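Local coordinates for protein beta-hexosaminidase (Neisseria gonorrhoeae, PDB 6JTJ) that probably recycles peptidoglycan by hydrolysing the terminal beta-1,4-linked N-acetylglucosamine from peptide-linked cell-wall fragments, as a family 3 glycoside hydrolase, at residues C[118-130]-C[142-154]. Residues are numbered along the deposited sequence; the frame is centred on the assembly and turned at random.
Sequences FTRLPAMNVLGQI and AAGQVGRVLATEL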
ATOM      1  N   PHE C 118     -12.679  17.590 -11.766  1.00 37.71           N
ATOM      2  CA  PHE C 118     -13.307  16.277 -11.930  1.00 34.49           C
ATOM      3  C   PHE C 118     -14.282  16.062 -10.798  1.00 32.79           C
ATOM      4  O   PHE C 118     -14.097  16.594  -9.706  1.00 38.71           O
ATOM      5  CB  PHE C 118     -12.229  15.159 -11.912  1.00 32.74           C
ATOM      6  CG  PHE C 118     -11.484  15.013 -13.206  1.00 29.53           C
ATOM      7  CD1 PHE C 118     -10.439  15.859 -13.522  1.00 28.56           C
ATOM      8  CD2 PHE C 118     -11.829  14.011 -14.109  1.00 30.19           C
ATOM      9  CE1 PHE C 118      -9.769  15.737 -14.725  1.00 28.29           C
ATOM     10  CE2 PHE C 118     -11.152  13.870 -15.313  1.00 30.41           C
ATOM     11  CZ  PHE C 118     -10.126  14.736 -15.626  1.00 29.27           C
ATOM     12  N   THR C 119     -15.303  15.254 -11.026  1.00 31.43           N
ATOM     13  CA  THR C 119     -16.123  14.760  -9.941  1.00 32.17           C
ATOM     14  C   THR C 119     -15.248  13.874  -9.058  1.00 34.01           C
ATOM     15  O   THR C 119     -14.499  13.047  -9.573  1.00 29.00           O
ATOM     16  CB  THR C 119     -17.263  13.893 -10.454  1.00 34.24           C
ATOM     17  OG1 THR C 119     -18.014  14.657 -11.376  1.00 38.24           O
ATOM     18  CG2 THR C 119     -18.174  13.431  -9.335  1.00 32.20           C
ATOM     19  N   ARG C 120     -15.335  14.065  -7.736  1.00 33.37           N
ATOM     20  CA  ARG C 120     -14.622  13.209  -6.796  1.00 31.93           C
ATOM     21  C   ARG C 120     -15.309  11.858  -6.743  1.00 28.11           C
ATOM     22  O   ARG C 120     -16.503  11.774  -6.522  1.00 34.07           O
ATOM     23  CB  ARG C 120     -14.576  13.849  -5.407  1.00 32.51           C
ATOM     24  CG  ARG C 120     -13.583  13.191  -4.461  1.00 32.95           C
ATOM     25  CD  ARG C 120     -12.152  13.560  -4.816  1.00 32.49           C
ATOM     26  NE  ARG C 120     -11.204  13.014  -3.845  1.00 35.25           N
ATOM     27  CZ  ARG C 120     -10.708  11.779  -3.849  1.00 35.34           C
ATOM     28  NH1 ARG C 120     -11.045  10.907  -4.796  1.00 37.20           N
ATOM     29  NH2 ARG C 120      -9.860  11.410  -2.888  1.00 33.99           N
ATOM     30  N   LEU C 121     -14.552  10.795  -6.961  1.00 26.93           N
ATOM     31  CA  LEU C 121     -15.112   9.452  -7.052  1.00 26.05           C
ATOM     32  C   LEU C 121     -15.056   8.741  -5.704  1.00 24.89           C
ATOM     33  O   LEU C 121     -14.082   8.893  -4.968  1.00 26.25           O
ATOM     34  CB  LEU C 121     -14.339   8.633  -8.083  1.00 24.99           C
ATOM     35  CG  LEU C 121     -14.332   9.188  -9.505  1.00 25.93           C
ATOM     36  CD1 LEU C 121     -13.214   8.548 -10.306  1.00 26.98           C
ATOM     37  CD2 LEU C 121     -15.669   8.977 -10.187  1.00 27.17           C
ATOM     38  N   PRO C 122     -16.083   7.953  -5.394  1.00 22.87           N
ATOM     39  CA  PRO C 122     -16.074   7.230  -4.153  1.00 23.13           C
ATOM     40  C   PRO C 122     -15.175   6.030  -4.256  1.00 22.85           C
ATOM     41  O   PRO C 122     -14.933   5.546  -5.367  1.00 22.38           O
ATOM     42  CB  PRO C 122     -17.520   6.747  -4.029  1.00 23.84           C
ATOM     43  CG  PRO C 122     -17.956   6.564  -5.451  1.00 22.60           C
ATOM     44  CD  PRO C 122     -17.336   7.735  -6.147  1.00 23.23           C
ATOM     45  N   ALA C 123     -14.695   5.545  -3.114  1.00 21.23           N
ATOM     46  CA  ALA C 123     -13.990   4.278  -3.074  1.00 22.31           C
ATOM     47  C   ALA C 123     -14.963   3.151  -3.478  1.00 23.66           C
ATOM     48  O   ALA C 123     -16.153   3.225  -3.200  1.00 21.80           O
ATOM     49  CB  ALA C 123     -13.449   4.029  -1.686  1.00 22.00           C
ATOM     50  N   MET C 124     -14.456   2.116  -4.130  1.00 23.15           N
ATOM     51  CA  MET C 124     -15.320   1.024  -4.576  1.00 23.99           C
ATOM     52  C   MET C 124     -16.046   0.291  -3.456  1.00 23.83           C
ATOM     53  O   MET C 124     -17.129  -0.248  -3.674  1.00 22.62           O
ATOM     54  CB  MET C 124     -14.546   0.024  -5.431  1.00 23.39           C
ATOM     55  CG  MET C 124     -14.042   0.579  -6.749  1.00 22.47           C
ATOM     56  SD  MET C 124     -15.369   1.171  -7.825  1.00 24.75           S
ATOM     57  CE  MET C 124     -15.431   2.907  -7.419  1.00 24.52           C
ATOM     58  N   ASN C 125     -15.504   0.277  -2.247  1.00 24.31           N
ATOM     59  CA  ASN C 125     -16.211  -0.399  -1.180  1.00 26.77           C
ATOM     60  C   ASN C 125     -17.537   0.291  -0.811  1.00 27.23           C
ATOM     61  O   ASN C 125     -18.403  -0.342  -0.214  1.00 26.08           O
ATOM     62  CB  ASN C 125     -15.351  -0.597   0.066  1.00 29.07           C
ATOM     63  CG  ASN C 125     -15.246   0.642   0.909  1.00 30.02           C
ATOM     64  OD1 ASN C 125     -15.104   1.756   0.403  1.00 34.68           O
ATOM     65  ND2 ASN C 125     -15.299   0.455   2.209  1.00 34.87           N
ATOM     66  N   VAL C 126     -17.661   1.569  -1.144  1.00 27.14           N
ATOM     67  CA  VAL C 126     -18.896   2.294  -0.942  1.00 30.38           C
ATOM     68  C   VAL C 126     -20.010   1.610  -1.730  1.00 32.84           C
ATOM     69  O   VAL C 126     -21.117   1.510  -1.238  1.00 32.79           O
ATOM     70  CB  VAL C 126     -18.761   3.766  -1.351  1.00 30.73           C
ATOM     71  CG1 VAL C 126     -20.108   4.461  -1.344  1.00 29.70           C
ATOM     72  CG2 VAL C 126     -17.803   4.494  -0.400  1.00 31.03           C
ATOM     73  N   LEU C 127     -19.692   1.088  -2.918  1.00 31.55           N
ATOM     74  CA  LEU C 127     -20.668   0.379  -3.718  1.00 28.61           C
ATOM     75  C   LEU C 127     -21.049  -0.947  -3.097  1.00 27.27           C
ATOM     76  O   LEU C 127     -22.204  -1.338  -3.131  1.00 25.88           O
ATOM     77  CB  LEU C 127     -20.170   0.185  -5.149  1.00 28.48           C
ATOM     78  CG  LEU C 127     -19.930   1.512  -5.868  1.00 30.39           C
ATOM     79  CD1 LEU C 127     -19.110   1.299  -7.131  1.00 30.79           C
ATOM     80  CD2 LEU C 127     -21.240   2.210  -6.187  1.00 30.80           C
ATOM     81  N   GLY C 128     -20.103  -1.623  -2.479  1.00 27.64           N
ATOM     82  CA  GLY C 128     -20.392  -2.847  -1.740  1.00 27.70           C
ATOM     83  C   GLY C 128     -21.203  -2.604  -0.474  1.00 29.21           C
ATOM     84  O   GLY C 128     -21.938  -3.478  -0.025  1.00 29.72           O
ATOM     85  N   GLN C 129     -21.060  -1.431   0.119  1.00 31.14           N
ATOM     86  CA  GLN C 129     -21.875  -1.077   1.276  1.00 33.49           C
ATOM     87  C   GLN C 129     -23.325  -0.821   0.858  1.00 34.17           C
ATOM     88  O   GLN C 129     -24.247  -1.169   1.595  1.00 33.09           O
ATOM     89  CB  GLN C 129     -21.296   0.147   1.990  1.00 33.23           C
ATOM     90  CG  GLN C 129     -20.011  -0.174   2.705  1.00 35.36           C
ATOM     91  CD  GLN C 129     -19.300   1.058   3.238  1.00 39.36           C
ATOM     92  OE1 GLN C 129     -19.393   2.158   2.685  1.00 40.51           O
ATOM     93  NE2 GLN C 129     -18.593   0.877   4.336  1.00 46.75           N
ATOM     94  N   ILE C 130     -23.524  -0.178  -0.295  1.00 34.62           N
ATOM     95  CA  ILE C 130     -24.859  -0.007  -0.859  1.00 35.56           C
ATOM     96  C   ILE C 130     -25.468  -1.382  -1.146  1.00 39.29           C
ATOM     97  O   ILE C 130     -26.638  -1.611  -0.884  1.00 43.67           O
ATOM     98  CB  ILE C 130     -24.835   0.827  -2.148  1.00 35.90           C
ATOM     99  CG1 ILE C 130     -24.452   2.260  -1.836  1.00 35.53           C
ATOM    100  CG2 ILE C 130     -26.197   0.803  -2.824  1.00 39.46           C
ATOM    101  CD1 ILE C 130     -24.172   3.124  -3.047  1.00 37.42           C
ATOM    102  N   ALA C 142     -25.912   2.210  -8.985  1.00 33.23           N
ATOM    103  CA  ALA C 142     -24.932   3.184  -8.523  1.00 30.94           C
ATOM    104  C   ALA C 142     -23.576   2.939  -9.202  1.00 26.73           C
ATOM    105  O   ALA C 142     -22.937   3.882  -9.660  1.00 28.44           O
ATOM    106  CB  ALA C 142     -24.793   3.099  -7.013  1.00 33.73           C
ATOM    107  N   ALA C 143     -23.164   1.675  -9.280  1.00 27.14           N
ATOM    108  CA  ALA C 143     -21.906   1.305  -9.955  1.00 27.91           C
ATOM    109  C   ALA C 143     -21.884   1.773 -11.404  1.00 26.65           C
ATOM    110  O   ALA C 143     -20.884   2.330 -11.870  1.00 28.86           O
ATOM    111  CB  ALA C 143     -21.668  -0.195  -9.864  1.00 27.18           C
ATOM    112  N   GLY C 144     -22.997   1.609 -12.108  1.00 29.14           N
ATOM    113  CA  GLY C 144     -23.108   2.054 -13.509  1.00 26.55           C
ATOM    114  C   GLY C 144     -22.911   3.543 -13.668  1.00 28.23           C
ATOM    115  O   GLY C 144     -22.214   4.015 -14.585  1.00 30.03           O
ATOM    116  N   GLN C 145     -23.480   4.308 -12.752  1.00 30.13           N
ATOM    117  CA  GLN C 145     -23.313   5.767 -12.759  1.00 30.81           C
ATOM    118  C   GLN C 145     -21.895   6.193 -12.428  1.00 27.16           C
ATOM    119  O   GLN C 145     -21.348   7.096 -13.063  1.00 27.05           O
ATOM    120  CB  GLN C 145     -24.270   6.430 -11.757  1.00 36.79           C
ATOM    121  CG  GLN C 145     -25.767   6.298 -12.118  1.00 40.47           C
ATOM    122  CD  GLN C 145     -26.106   6.810 -13.541  1.00 42.45           C
ATOM    123  OE1 GLN C 145     -25.883   7.978 -13.885  1.00 46.82           O
ATOM    124  NE2 GLN C 145     -26.550   5.891 -14.403  1.00 44.28           N
ATOM    125  N   VAL C 146     -21.275   5.526 -11.465  1.00 27.64           N
ATOM    126  CA  VAL C 146     -19.864   5.814 -11.152  1.00 26.45           C
ATOM    127  C   VAL C 146     -19.001   5.555 -12.380  1.00 24.32           C
ATOM    128  O   VAL C 146     -18.205   6.395 -12.766  1.00 24.81           O
ATOM    129  CB  VAL C 146     -19.364   4.995  -9.943  1.00 27.24           C
ATOM    130  CG1 VAL C 146     -17.858   5.134  -9.788  1.00 27.24           C
ATOM    131  CG2 VAL C 146     -20.061   5.463  -8.668  1.00 27.72           C
ATOM    132  N   GLY C 147     -19.188   4.408 -13.017  1.00 26.47           N
ATOM    133  CA  GLY C 147     -18.416   4.072 -14.231  1.00 27.89           C
ATOM    134  C   GLY C 147     -18.589   5.079 -15.346  1.00 28.60           C
ATOM    135  O   GLY C 147     -17.628   5.515 -15.977  1.00 26.33           O
ATOM    136  N   ARG C 148     -19.833   5.483 -15.555  1.00 33.76           N
ATOM    137  CA  ARG C 148     -20.142   6.470 -16.580  1.00 34.67           C
ATOM    138  C   ARG C 148     -19.463   7.811 -16.337  1.00 34.31           C
ATOM    139  O   ARG C 148     -18.870   8.403 -17.240  1.00 31.55           O
ATOM    140  CB  ARG C 148     -21.661   6.654 -16.670  1.00 41.87           C
ATOM    141  CG  ARG C 148     -22.088   7.514 -17.857  1.00 47.01           C
ATOM    142  CD  ARG C 148     -23.569   7.847 -17.863  1.00 51.14           C
ATOM    143  NE  ARG C 148     -23.842   8.832 -18.928  1.00 53.93           N
ATOM    144  CZ  ARG C 148     -24.933   9.591 -19.023  1.00 60.15           C
ATOM    145  NH1 ARG C 148     -25.893   9.495 -18.105  1.00 62.56           N
ATOM    146  NH2 ARG C 148     -25.059  10.460 -20.036  1.00 62.57           N
ATOM    147  N   VAL C 149     -19.573   8.313 -15.114  1.00 33.73           N
ATOM    148  CA  VAL C 149     -18.967   9.595 -14.788  1.00 32.00           C
ATOM    149  C   VAL C 149     -17.465   9.508 -14.882  1.00 32.83           C
ATOM    150  O   VAL C 149     -16.810  10.362 -15.476  1.00 34.60           O
ATOM    151  CB  VAL C 149     -19.390  10.039 -13.379  1.00 34.81           C
ATOM    152  CG1 VAL C 149     -18.593  11.248 -12.916  1.00 36.05           C
ATOM    153  CG2 VAL C 149     -20.882  10.359 -13.371  1.00 36.14           C
ATOM    154  N   LEU C 150     -16.911   8.468 -14.271  1.00 32.56           N
ATOM    155  CA  LEU C 150     -15.472   8.262 -14.256  1.00 30.38           C
ATOM    156  C   LEU C 150     -14.910   8.324 -15.675  1.00 26.91           C
ATOM    157  O   LEU C 150     -13.994   9.090 -15.967  1.00 30.09           O
ATOM    158  CB  LEU C 150     -15.198   6.895 -13.612  1.00 29.73           C
ATOM    159  CG  LEU C 150     -13.783   6.402 -13.355  1.00 29.11           C
ATOM    160  CD1 LEU C 150     -13.888   5.241 -12.377  1.00 28.06           C
ATOM    161  CD2 LEU C 150     -13.077   5.952 -14.628  1.00 28.75           C
ATOM    162  N   ALA C 151     -15.473   7.495 -16.540  1.00 26.64           N
ATOM    163  CA  ALA C 151     -14.968   7.343 -17.897  1.00 27.31           C
ATOM    164  C   ALA C 151     -15.220   8.592 -18.745  1.00 28.04           C
ATOM    165  O   ALA C 151     -14.314   9.062 -19.434  1.00 28.43           O
ATOM    166  CB  ALA C 151     -15.595   6.114 -18.561  1.00 27.08           C
ATOM    167  N   THR C 152     -16.429   9.139 -18.674  1.00 29.48           N
ATOM    168  CA  THR C 152     -16.792  10.265 -19.535  1.00 30.89           C
ATOM    169  C   THR C 152     -15.895  11.476 -19.287  1.00 34.68           C
ATOM    170  O   THR C 152     -15.414  12.092 -20.224  1.00 34.37           O
ATOM    171  CB  THR C 152     -18.268  10.661 -19.377  1.00 30.89           C
ATOM    172  OG1 THR C 152     -19.114   9.529 -19.628  1.00 29.72           O
ATOM    173  CG2 THR C 152     -18.623  11.769 -20.371  1.00 34.10           C
ATOM    174  N   GLU C 153     -15.645  11.802 -18.027  1.00 36.14           N
ATOM    175  CA  GLU C 153     -14.842  12.967 -17.722  1.00 34.06           C
ATOM    176  C   GLU C 153     -13.428  12.779 -18.230  1.00 37.95           C
ATOM    177  O   GLU C 153     -12.784  13.747 -18.655  1.00 34.83           O
ATOM    178  CB  GLU C 153     -14.865  13.262 -16.215  1.00 37.65           C
ATOM    179  CG  GLU C 153     -16.235  13.694 -15.727  1.00 39.69           C
ATOM    180  CD  GLU C 153     -16.289  14.062 -14.249  1.00 44.72           C
ATOM    181  OE1 GLU C 153     -15.288  13.938 -13.531  1.00 43.73           O
ATOM    182  OE2 GLU C 153     -17.365  14.470 -13.786  1.00 50.09           O
ATOM    183  N   LEU C 154     -12.922  11.545 -18.167  1.00 36.94           N
ATOM    184  CA  LEU C 154     -11.576  11.284 -18.660  1.00 37.52           C
ATOM    185  C   LEU C 154     -11.554  11.287 -20.178  1.00 34.90           C
ATOM    186  O   LEU C 154     -10.609  11.792 -20.781  1.00 31.84           O
ATOM    187  CB  LEU C 154     -11.043   9.949 -18.139  1.00 38.30           C
ATOM    188  CG  LEU C 154     -10.650   9.879 -16.672  1.00 39.24           C
ATOM    189  CD1 LEU C 154     -10.422   8.422 -16.302  1.00 40.73           C
ATOM    190  CD2 LEU C 154      -9.405  10.704 -16.401  1.00 39.90           C
TER
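The Phe118 ring and the Glu153 carboxylate meet obliquely, their planes 60° apart, and neither stacks on the other: Phe118 CD2 lies 3.5 Å from Glu153 OE1, while the neighbouring ring carbon CE2 reaches Leu154 CD2. The carboxylate itself is gripped at both oxygens by one residue. Thr119 N donates to Glu153 OE1 (2.8 Å, 154° at the hydrogen) and Thr119 OG1 to Glu153 OE2 (2.5 Å), each bond falling on a syn lone pair, so that the backbone and side chain of Thr119 together fix the rotation of the acid. The fork is reached because the Glu153 chain runs extended beyond CG. OE2 also accepts from Gln375 of helix 369-382; the three hydrogen bonds would be expected to offset the cost of burying a charged carboxylate.

Further along, the contact turns apolar. Leu121 crosses Leu150 at about a right angle, CD1 lying 3.8 Å from Leu150 CG. Val146 then divides its branches, CG2 against Pro122 CG and CG1 against the Met124 methyl CE (4.1 Å), which the bent methionine chain brings close to helix 142-154. Leu127 straddles Ala142 and Ala143, its CD2 3.8 Å from Ala142 CB, and Ile130 CD1 closes on that same methyl.

Here is a worked example of a helical hairpin of helices 124-134 and 136-155, whose segments 124-130 and 142-154 run nearly antiparallel (159°): small alanines face large aliphatic side chains, and the preceding loop is tied to the second helix, on the outside of the family 3 catalytic barrel beside strand 101-108.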